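Local structure of N-acetyltransferase domain-containing protein (Deinococcus radiodurans, 3S6F) at residues Q4-F12 against G84-L94; T20-F28 against R54-F63. The protein is a putative GNAT-family acetyltransferase that binds coenzyme A and a calcium ion, and probably transfers acetyl groups to an amine substrate not yet identified. One frame throughout, in Å; residues are numbered along the deposited sequence. Where two conformers were deposited one is given.

How the contacts relate
Both contacts lean on the same mixed sheet and meet near R54. Contact 1 joins the N-terminal segment 4-12 to the coenzyme A loop and the start of helix 90-102. Its chemistry is a row of side chains, with charge and aromatic packing near the surface at R5 and W85 and apolar packing of F12 against the buried L90 and L94. Contact 2 holds the loop 20-28 against the turn and strand 54-63; backbone, amide and guanidinium bonds rule its outer end, and phenylalanines its buried one. The two meet where Q11 pairs with R54 in the sheet and where CD1 of I10 packs on CG2 of T55.

Contact 1. Residues Q4-F12 against G84-L94; sequences QRSLADIQF and GWRSLGLGSEL. With CA (calcium ion), chain D; COA (coenzyme A), chain B.
The indole of W85 is a flat wedge with R5 on one face and I10 on the other. CD of R5 lies over the centre of the six-membered ring of W85, 3.6 Å from its centroid, while CD1 of I10 presses on the opposite face nearer the rim. R5 was modelled in two conformers; in the one described, bends at chi2 (-83°) and chi3 bring the guanidinium over the five-membered ring in a cation-pi contact, standing steeply to it with the planes 76° apart. At the indole edge, O of S6 approaches CZ3 of W85 to 3.4 Å. A serine in place of W85 would probably leave R5 without the surface it lies on and open a gap beside CD1 of I10.

Branching suits L7 to the next hollow: CD2 meets CE3 of W85 at 3.9 Å, and CD1 rests 3.4 Å from O of L88. F12 then pushes its ring edge between L90 and L94, with CE2 4.0 Å from CD2 of L94. CG of E93 touches CZ of F12 at 3.8 Å, its carboxylate paired with R96 and R97.

Behind these side chains, G89 and G91 have no side chain: G89 has backbone angles that call for glycine, and a CB on G91 would strike the cofactor. Backbone N of S87, G89, G91 and S92 grips the pyrophosphate, while S87 binds the calcium through O and OG, four waters completing its ligands. R86 to G91 spell R-x-x-G-x-G, the pyrophosphate-binding loop of GNAT motif A.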
loop_
_atom_site.group_PDB
_atom_site.type_symbol
_atom_site.label_atom_id
_atom_site.label_comp_id
_atom_site.label_asym_id
_atom_site.label_seq_id
_atom_site.Cartn_x
_atom_site.Cartn_y
_atom_site.Cartn_z
ATOM N N GLN A 4 17.008 -29.688 11.513
ATOM C CA GLN A 4 17.774 -29.532 10.288
ATOM C C GLN A 4 16.858 -29.098 9.121
ATOM O O GLN A 4 15.696 -29.567 8.995
ATOM C CB GLN A 4 18.507 -30.820 9.926
ATOM C CG GLN A 4 19.519 -31.282 10.980
ATOM C CD GLN A 4 19.811 -32.769 10.851
ATOM O OE1 GLN A 4 19.861 -33.301 9.729
ATOM N NE2 GLN A 4 20.000 -33.459 11.995
ATOM N N ARG A 5 17.376 -28.162 8.321
ATOM C CA ARG A 5 16.642 -27.577 7.159
ATOM C C ARG A 5 17.597 -27.286 6.053
ATOM O O ARG A 5 18.751 -26.923 6.312
ATOM C CB ARG A 5 16.119 -26.170 7.436
ATOM C CG ARG A 5 15.363 -25.960 8.619
ATOM C CD ARG A 5 13.955 -26.320 8.462
ATOM N NE ARG A 5 13.582 -26.866 9.731
ATOM C CZ ARG A 5 12.394 -26.768 10.281
ATOM N NH1 ARG A 5 11.430 -26.085 9.680
ATOM N NH2 ARG A 5 12.199 -27.326 11.457
ATOM N N SER A 6 17.085 -27.297 4.833
ATOM C CA SER A 6 17.820 -26.725 3.702
ATOM C C SER A 6 16.884 -26.010 2.753
ATOM O O SER A 6 15.787 -26.528 2.480
ATOM C CB SER A 6 18.509 -27.798 2.884
ATOM O OG SER A 6 19.154 -27.190 1.770
ATOM N N LEU A 7 17.293 -24.847 2.227
ATOM C CA LEU A 7 16.480 -24.184 1.210
ATOM C C LEU A 7 16.598 -24.881 -0.117
ATOM O O LEU A 7 15.905 -24.531 -1.044
ATOM C CB LEU A 7 16.839 -22.697 1.013
ATOM C CG LEU A 7 16.484 -21.777 2.171
ATOM C CD1 LEU A 7 16.680 -20.302 1.732
ATOM C CD2 LEU A 7 15.061 -22.016 2.713
ATOM N N ALA A 8 17.459 -25.876 -0.242
ATOM C CA ALA A 8 17.689 -26.428 -1.556
ATOM C C ALA A 8 16.450 -26.980 -2.221
ATOM O O ALA A 8 16.392 -26.914 -3.429
ATOM C CB ALA A 8 18.834 -27.485 -1.538
ATOM N N ASP A 9 15.488 -27.564 -1.504
ATOM C CA ASP A 9 14.211 -28.011 -2.129
ATOM C C ASP A 9 13.030 -27.106 -1.633
ATOM O O ASP A 9 11.936 -27.549 -1.209
ATOM C CB ASP A 9 13.902 -29.491 -1.860
ATOM C CG ASP A 9 15.111 -30.278 -1.416
ATOM O OD1 ASP A 9 15.836 -30.725 -2.311
ATOM O OD2 ASP A 9 15.313 -30.442 -0.181
ATOM N N ILE A 10 13.290 -25.821 -1.601
ATOM C CA ILE A 10 12.192 -24.842 -1.546
ATOM C C ILE A 10 11.993 -24.362 -2.944
ATOM O O ILE A 10 12.966 -24.020 -3.653
ATOM C CB ILE A 10 12.534 -23.673 -0.616
ATOM C CG1 ILE A 10 12.652 -24.159 0.840
ATOM C CG2 ILE A 10 11.490 -22.556 -0.744
ATOM C CD1 ILE A 10 11.446 -24.984 1.328
ATOM N N GLN A 11 10.732 -24.335 -3.348
ATOM C CA GLN A 11 10.315 -23.792 -4.613
ATOM C C GLN A 11 9.458 -22.564 -4.417
ATOM O O GLN A 11 8.740 -22.457 -3.434
ATOM C CB GLN A 11 9.555 -24.857 -5.383
ATOM C CG GLN A 11 10.500 -26.046 -5.784
ATOM C CD GLN A 11 9.925 -26.876 -6.906
ATOM O OE1 GLN A 11 9.216 -27.856 -6.661
ATOM N NE2 GLN A 11 10.172 -26.457 -8.142
ATOM N N PHE A 12 9.488 -21.672 -5.391
ATOM C CA PHE A 12 8.747 -20.411 -5.322
ATOM C C PHE A 12 7.728 -20.349 -6.430
ATOM O O PHE A 12 7.962 -20.840 -7.553
ATOM C CB PHE A 12 9.713 -19.233 -5.472
ATOM C CG PHE A 12 10.729 -19.169 -4.401
ATOM C CD1 PHE A 12 11.939 -19.832 -4.518
ATOM C CD2 PHE A 12 10.513 -18.407 -3.258
ATOM C CE1 PHE A 12 12.882 -19.770 -3.545
ATOM C CE2 PHE A 12 11.450 -18.340 -2.269
ATOM C CZ PHE A 12 12.653 -19.030 -2.393
ATOM N N GLY A 84 10.600 -22.297 11.984
ATOM C CA GLY A 84 11.612 -23.338 11.763
ATOM C C GLY A 84 12.433 -23.154 10.507
ATOM O O GLY A 84 13.401 -23.856 10.283
ATOM N N TRP A 85 12.011 -22.189 9.694
ATOM C CA TRP A 85 12.581 -21.903 8.378
ATOM C C TRP A 85 13.267 -20.557 8.309
ATOM O O TRP A 85 13.780 -20.206 7.245
ATOM C CB TRP A 85 11.494 -21.975 7.291
ATOM C CG TRP A 85 11.141 -23.381 6.941
ATOM C CD1 TRP A 85 10.079 -24.101 7.357
ATOM C CD2 TRP A 85 11.903 -24.245 6.095
ATOM N NE1 TRP A 85 10.103 -25.364 6.806
ATOM C CE2 TRP A 85 11.237 -25.480 6.047
ATOM C CE3 TRP A 85 13.111 -24.106 5.411
ATOM C CZ2 TRP A 85 11.724 -26.559 5.297
ATOM C CZ3 TRP A 85 13.582 -25.171 4.664
ATOM C CH2 TRP A 85 12.887 -26.368 4.628
ATOM N N ARG A 86 13.236 -19.785 9.399
ATOM C CA ARG A 86 13.895 -18.491 9.484
ATOM C C ARG A 86 15.409 -18.653 9.551
ATOM O O ARG A 86 15.932 -19.730 9.880
ATOM C CB ARG A 86 13.378 -17.727 10.706
ATOM C CG ARG A 86 11.923 -17.364 10.564
ATOM C CD ARG A 86 11.381 -16.669 11.802
ATOM N NE ARG A 86 9.944 -16.481 11.651
ATOM C CZ ARG A 86 9.073 -16.462 12.619
ATOM N NH1 ARG A 86 9.437 -16.402 13.896
ATOM N NH2 ARG A 86 7.800 -16.375 12.356
ATOM N N SER A 87 16.122 -17.559 9.304
ATOM C CA SER A 87 17.572 -17.507 9.480
ATOM C C SER A 87 18.330 -18.282 8.404
ATOM O O SER A 87 19.508 -18.662 8.602
ATOM C CB SER A 87 18.009 -17.945 10.878
ATOM O OG SER A 87 19.312 -17.470 11.192
ATOM N N LEU A 88 17.687 -18.513 7.269
ATOM C CA LEU A 88 18.296 -19.157 6.112
ATOM C C LEU A 88 18.355 -18.237 4.903
ATOM O O LEU A 88 18.810 -18.638 3.839
ATOM C CB LEU A 88 17.538 -20.426 5.728
ATOM C CG LEU A 88 17.514 -21.547 6.717
ATOM C CD1 LEU A 88 16.537 -22.639 6.313
ATOM C CD2 LEU A 88 18.956 -22.092 6.925
ATOM N N GLY A 89 17.862 -17.007 5.038
ATOM C CA GLY A 89 17.784 -16.073 3.928
ATOM C C GLY A 89 16.478 -16.056 3.167
ATOM O O GLY A 89 16.322 -15.309 2.193
ATOM N N LEU A 90 15.493 -16.829 3.624
ATOM C CA LEU A 90 14.233 -16.940 2.880
ATOM C C LEU A 90 13.428 -15.629 2.877
ATOM O O LEU A 90 12.823 -15.269 1.859
ATOM C CB LEU A 90 13.439 -18.129 3.362
ATOM C CG LEU A 90 12.160 -18.436 2.599
ATOM C CD1 LEU A 90 12.434 -18.668 1.129
ATOM C CD2 LEU A 90 11.435 -19.582 3.236
ATOM N N GLY A 91 13.372 -14.939 4.013
ATOM C CA GLY A 91 12.644 -13.689 4.046
ATOM C C GLY A 91 13.218 -12.674 3.077
ATOM O O GLY A 91 12.485 -11.972 2.384
ATOM N N SER A 92 14.549 -12.562 3.057
ATOM C CA SER A 92 15.216 -11.659 2.128
ATOM C C SER A 92 14.947 -12.056 0.680
ATOM O O SER A 92 14.721 -11.190 -0.176
ATOM C CB SER A 92 16.705 -11.642 2.401
ATOM O OG SER A 92 16.982 -11.077 3.683
ATOM N N GLU A 93 14.967 -13.348 0.404
ATOM C CA GLU A 93 14.705 -13.848 -0.932
ATOM C C GLU A 93 13.272 -13.538 -1.376
ATOM O O GLU A 93 13.052 -13.154 -2.533
ATOM C CB GLU A 93 15.011 -15.340 -0.998
ATOM C CG GLU A 93 14.833 -15.943 -2.385
ATOM C CD GLU A 93 15.811 -15.492 -3.427
ATOM O OE1 GLU A 93 16.889 -14.979 -3.049
ATOM O OE2 GLU A 93 15.508 -15.632 -4.617
ATOM N N LEU A 94 12.305 -13.739 -0.474
ATOM C CA LEU A 94 10.927 -13.388 -0.773
ATOM C C LEU A 94 10.806 -11.913 -1.120
ATOM O O LEU A 94 10.080 -11.533 -2.044
ATOM C CB LEU A 94 10.035 -13.764 0.402
ATOM C CG LEU A 94 9.732 -15.261 0.523
ATOM C CD1 LEU A 94 9.125 -15.559 1.909
ATOM C CD2 LEU A 94 8.830 -15.752 -0.594
HETATM CA CA CA D . 21.314 -18.353 10.119
HETATM N N1A COA B . 14.363 -8.865 15.711
HETATM C C2A COA B . 15.686 -8.690 15.365
HETATM N N3A COA B . 16.185 -9.107 14.153
HETATM C C4A COA B . 15.339 -9.728 13.293
HETATM C C5A COA B . 14.007 -9.944 13.631
HETATM C C6A COA B . 13.504 -9.483 14.845
HETATM N N6A COA B . 12.219 -9.634 15.190
HETATM N N7A COA B . 13.425 -10.586 12.582
HETATM C C8A COA B . 14.366 -10.776 11.632
HETATM N N9A COA B . 15.555 -10.254 12.055
HETATM C C1B COA B . 16.813 -10.206 11.311
HETATM C C2B COA B . 17.925 -10.981 12.006
HETATM O O2B COA B . 19.101 -10.293 11.708
HETATM C C3B COA B . 17.966 -12.333 11.311
HETATM O O3B COA B . 19.219 -12.991 11.390
HETATM P P3B COA B . 19.474 -14.138 12.510
HETATM O O7A COA B . 19.256 -13.477 13.848
HETATM O O8A COA B . 18.473 -15.242 12.282
HETATM O O9A COA B . 20.899 -14.584 12.289
HETATM C C4B COA B . 17.601 -11.895 9.902
HETATM O O4B COA B . 16.669 -10.832 10.060
HETATM C C5B COA B . 16.993 -13.006 9.066
HETATM O O5B COA B . 17.011 -12.616 7.705
HETATM P P1A COA B . 16.542 -13.710 6.613
HETATM O O1A COA B . 16.781 -13.069 5.293
HETATM O O2A COA B . 17.138 -15.065 6.862
HETATM O O3A COA B . 14.966 -13.699 6.863
HETATM P P2A COA B . 14.052 -14.797 7.597
HETATM O O4A COA B . 14.630 -15.136 8.918
HETATM O O5A COA B . 13.803 -15.901 6.630
HETATM O O6A COA B . 12.716 -13.946 7.719
HETATM C CBP COA B . 11.327 -12.349 8.831
HETATM C CCP COA B . 12.727 -12.652 8.323
HETATM C CDP COA B . 10.335 -12.413 7.653
HETATM C CEP COA B . 11.310 -10.921 9.421
HETATM C CAP COA B . 11.017 -13.405 9.907
HETATM O OAP COA B . 11.772 -13.167 11.081
HETATM C C9P COA B . 9.550 -13.389 10.268
HETATM O O9P COA B . 8.674 -14.091 9.559
HETATM N N8P COA B . 9.135 -12.720 11.334
HETATM C C7P COA B . 7.730 -12.675 11.723
HETATM C C6P COA B . 6.869 -11.751 10.849
HETATM C C5P COA B . 7.550 -10.428 10.651
HETATM O O5P COA B . 8.026 -9.834 11.622
HETATM N N4P COA B . 7.577 -9.971 9.390
HETATM C C3P COA B . 7.963 -8.623 9.048
HETATM C C2P COA B . 6.695 -7.849 8.688
HETATM S S1P COA B . 5.625 -7.514 10.127
HETATM O O HOH W 1 21.955 -17.149 12.152
HETATM O O HOH W 2 22.201 -19.600 8.395
HETATM O O HOH W 3 23.548 -19.109 10.684
HETATM O O HOH W 4 21.413 -16.097 9.322
#

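Contact 2. Residues T20-F28 against R54-F63; sequences TPAQLGGFF and RTPDGQVIGF
Q59 swings CG anti to its backbone N (chi1 174°) and then folds back at chi2 (66°), carrying its amide round to the loop 20-28, whereas Q23 runs extended beyond CG and lies along G58. NE2 of Q59 donates to O of its neighbour V60 at 2.8 Å. A weak bond runs from it to O of G25, which also accepts from Q82. OE1 of Q59 receives a water that donates to O of A22 as well, so glutamine, donor and acceptor in one flat group, suits this polar seam. N of V60 bonds O of Q23 at 2.9 Å.

The Q23 amide is anchored at both atoms: OE1 accepts from N of T20 at 3.0 Å, and NE2 shares a water with O of D57. A CB on G58 would collide with that NE2, and the backbone angles independently demand glycine. R54 grips O of G58 side-on, NE and NH2 each 2.9 Å away, and NH2 also reaches O of G18. T55 to G58 form the type I turn, with an Asx turn at D57, that links antiparallel strands 49-54 and 60-68 of the GNAT sheet; just past it I61 and G62 form a classic bulge opposite A53.

Deeper in, the side chains turn apolar. L24 lies beside V60, CD2 to CG2 at 3.8 Å, and CG1 of V60 touches CZ of F27. F63 drives its edge into the face of F27, a T-shaped pair with CE1 of F63 3.6 Å from CD1 of F27 and the planes 87° apart, while the rim of F27 abuts the bulge.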
loop_
_atom_site.group_PDB
_atom_site.type_symbol
_atom_site.label_atom_id
_atom_site.label_comp_id
_atom_site.label_asym_id
_atom_site.label_seq_id
_atom_site.Cartn_x
_atom_site.Cartn_y
_atom_site.Cartn_z
ATOM N N THR A 20 -3.815 -25.023 -1.851
ATOM C CA THR A 20 -5.079 -25.057 -1.164
ATOM C C THR A 20 -4.991 -24.305 0.160
ATOM O O THR A 20 -3.906 -24.101 0.684
ATOM C CB THR A 20 -5.458 -26.523 -0.856
ATOM O OG1 THR A 20 -4.483 -27.047 0.059
ATOM C CG2 THR A 20 -5.524 -27.368 -2.146
ATOM N N PRO A 21 -6.143 -23.979 0.762
ATOM C CA PRO A 21 -6.102 -23.420 2.124
ATOM C C PRO A 21 -5.417 -24.354 3.119
ATOM O O PRO A 21 -4.723 -23.897 4.029
ATOM C CB PRO A 21 -7.572 -23.159 2.452
ATOM C CG PRO A 21 -8.161 -22.904 1.121
ATOM C CD PRO A 21 -7.477 -23.846 0.158
ATOM N N ALA A 22 -5.555 -25.661 2.915
ATOM C CA ALA A 22 -4.879 -26.656 3.763
ATOM C C ALA A 22 -3.372 -26.564 3.736
ATOM O O ALA A 22 -2.736 -27.152 4.598
ATOM C CB ALA A 22 -5.288 -28.086 3.403
ATOM N N GLN A 23 -2.807 -25.905 2.732
ATOM C CA GLN A 23 -1.382 -25.690 2.575
ATOM C C GLN A 23 -0.923 -24.309 3.044
ATOM O O GLN A 23 0.257 -24.019 3.002
ATOM C CB GLN A 23 -0.963 -25.909 1.132
ATOM C CG GLN A 23 -1.137 -27.385 0.742
ATOM C CD GLN A 23 -0.972 -27.670 -0.708
ATOM O OE1 GLN A 23 -1.450 -26.906 -1.534
ATOM N NE2 GLN A 23 -0.361 -28.812 -1.039
ATOM N N LEU A 24 -1.842 -23.494 3.549
ATOM C CA LEU A 24 -1.598 -22.128 4.010
ATOM C C LEU A 24 -1.748 -22.001 5.524
ATOM O O LEU A 24 -1.818 -20.894 6.036
ATOM C CB LEU A 24 -2.532 -21.146 3.275
ATOM C CG LEU A 24 -2.138 -20.867 1.831
ATOM C CD1 LEU A 24 -3.289 -20.158 1.118
ATOM C CD2 LEU A 24 -0.896 -20.016 1.726
ATOM N N GLY A 25 -1.767 -23.106 6.254
ATOM C CA GLY A 25 -1.747 -23.053 7.683
ATOM C C GLY A 25 -0.380 -22.712 8.247
ATOM O O GLY A 25 0.653 -22.874 7.584
ATOM N N GLY A 26 -0.362 -22.235 9.496
ATOM C CA GLY A 26 0.871 -21.945 10.216
ATOM C C GLY A 26 1.393 -20.525 10.201
ATOM O O GLY A 26 2.494 -20.297 10.686
ATOM N N PHE A 27 0.634 -19.593 9.623
ATOM C CA PHE A 27 1.026 -18.193 9.552
ATOM C C PHE A 27 0.347 -17.397 10.650
ATOM O O PHE A 27 -0.432 -17.916 11.466
ATOM C CB PHE A 27 0.771 -17.663 8.145
ATOM C CG PHE A 27 1.693 -18.266 7.149
ATOM C CD1 PHE A 27 3.035 -17.922 7.144
ATOM C CD2 PHE A 27 1.266 -19.217 6.246
ATOM C CE1 PHE A 27 3.919 -18.515 6.269
ATOM C CE2 PHE A 27 2.155 -19.778 5.343
ATOM C CZ PHE A 27 3.485 -19.426 5.376
ATOM N N PHE A 28 0.698 -16.122 10.690
ATOM C CA PHE A 28 0.171 -15.164 11.672
ATOM C C PHE A 28 0.587 -15.552 13.077
ATOM O O PHE A 28 -0.165 -15.377 14.048
ATOM C CB PHE A 28 -1.330 -14.972 11.530
ATOM C CG PHE A 28 -1.727 -14.603 10.122
ATOM C CD1 PHE A 28 -1.542 -13.298 9.647
ATOM C CD2 PHE A 28 -2.318 -15.545 9.297
ATOM C CE1 PHE A 28 -1.902 -12.952 8.381
ATOM C CE2 PHE A 28 -2.700 -15.184 8.035
ATOM C CZ PHE A 28 -2.478 -13.889 7.584
ATOM N N ARG A 54 7.496 -22.856 -0.951
ATOM C CA ARG A 54 6.841 -24.135 -0.669
ATOM C C ARG A 54 7.873 -25.249 -0.517
ATOM O O ARG A 54 8.840 -25.316 -1.267
ATOM C CB ARG A 54 5.878 -24.513 -1.804
ATOM C CG ARG A 54 4.822 -23.439 -2.053
ATOM C CD ARG A 54 3.854 -23.828 -3.158
ATOM N NE ARG A 54 2.926 -24.860 -2.750
ATOM C CZ ARG A 54 2.066 -25.459 -3.546
ATOM N NH1 ARG A 54 2.080 -25.247 -4.841
ATOM N NH2 ARG A 54 1.213 -26.307 -3.033
ATOM N N THR A 55 7.603 -26.146 0.409
ATOM C CA THR A 55 8.340 -27.410 0.495
ATOM C C THR A 55 7.780 -28.379 -0.571
ATOM O O THR A 55 6.733 -28.147 -1.160
ATOM C CB THR A 55 8.256 -27.993 1.919
ATOM O OG1 THR A 55 6.899 -27.949 2.365
ATOM C CG2 THR A 55 9.121 -27.229 2.865
ATOM N N PRO A 56 8.488 -29.516 -0.797
ATOM C CA PRO A 56 8.075 -30.429 -1.841
ATOM C C PRO A 56 6.669 -30.998 -1.682
ATOM O O PRO A 56 6.015 -31.274 -2.700
ATOM C CB PRO A 56 9.167 -31.517 -1.820
ATOM C CG PRO A 56 10.362 -30.846 -1.281
ATOM C CD PRO A 56 9.847 -29.801 -0.311
ATOM N N ASP A 57 6.194 -31.141 -0.449
ATOM C CA ASP A 57 4.851 -31.614 -0.201
ATOM C C ASP A 57 3.757 -30.573 -0.475
ATOM O O ASP A 57 2.575 -30.888 -0.370
ATOM C CB ASP A 57 4.684 -32.167 1.223
ATOM C CG ASP A 57 4.844 -31.108 2.324
ATOM O OD1 ASP A 57 5.073 -29.898 2.004
ATOM O OD2 ASP A 57 4.690 -31.483 3.518
ATOM N N GLY A 58 4.142 -29.345 -0.844
ATOM C CA GLY A 58 3.212 -28.309 -1.186
ATOM C C GLY A 58 2.864 -27.363 -0.057
ATOM O O GLY A 58 2.207 -26.348 -0.316
ATOM N N GLN A 59 3.298 -27.643 1.181
ATOM C CA GLN A 59 3.078 -26.682 2.253
ATOM C C GLN A 59 3.756 -25.373 1.924
ATOM O O GLN A 59 4.912 -25.350 1.521
ATOM C CB GLN A 59 3.649 -27.197 3.566
ATOM C CG GLN A 59 3.630 -26.229 4.782
ATOM C CD GLN A 59 2.248 -25.873 5.296
ATOM O OE1 GLN A 59 1.394 -26.777 5.451
ATOM N NE2 GLN A 59 2.010 -24.553 5.606
ATOM N N VAL A 60 3.054 -24.267 2.166
ATOM C CA VAL A 60 3.625 -22.941 2.052
ATOM C C VAL A 60 4.327 -22.608 3.374
ATOM O O VAL A 60 3.687 -22.601 4.429
ATOM C CB VAL A 60 2.559 -21.882 1.710
ATOM C CG1 VAL A 60 3.200 -20.474 1.641
ATOM C CG2 VAL A 60 1.867 -22.242 0.364
ATOM N N ILE A 61 5.624 -22.344 3.359
ATOM C CA ILE A 61 6.319 -22.033 4.594
ATOM C C ILE A 61 6.799 -20.582 4.663
ATOM O O ILE A 61 7.279 -20.146 5.697
ATOM C CB ILE A 61 7.423 -23.060 4.970
ATOM C CG1 ILE A 61 8.482 -23.144 3.875
ATOM C CG2 ILE A 61 6.821 -24.455 5.263
ATOM C CD1 ILE A 61 9.401 -21.924 3.714
ATOM N N GLY A 62 6.595 -19.813 3.582
ATOM C CA GLY A 62 6.845 -18.372 3.627
ATOM C C GLY A 62 6.026 -17.714 2.579
ATOM O O GLY A 62 5.767 -18.315 1.520
ATOM N N PHE A 63 5.644 -16.452 2.807
ATOM C CA PHE A 63 4.924 -15.699 1.778
ATOM C C PHE A 63 5.179 -14.241 1.970
ATOM O O PHE A 63 5.561 -13.760 3.044
ATOM C CB PHE A 63 3.406 -15.987 1.762
ATOM C CG PHE A 63 2.631 -15.291 2.854
ATOM C CD1 PHE A 63 2.567 -15.797 4.121
ATOM C CD2 PHE A 63 2.019 -14.085 2.579
ATOM C CE1 PHE A 63 1.890 -15.118 5.110
ATOM C CE2 PHE A 63 1.307 -13.432 3.560
ATOM C CZ PHE A 63 1.275 -13.927 4.824
HETATM O O HOH W 5 -0.947 -25.993 6.322
HETATM O O HOH W 6 0.442 -30.460 1.341
#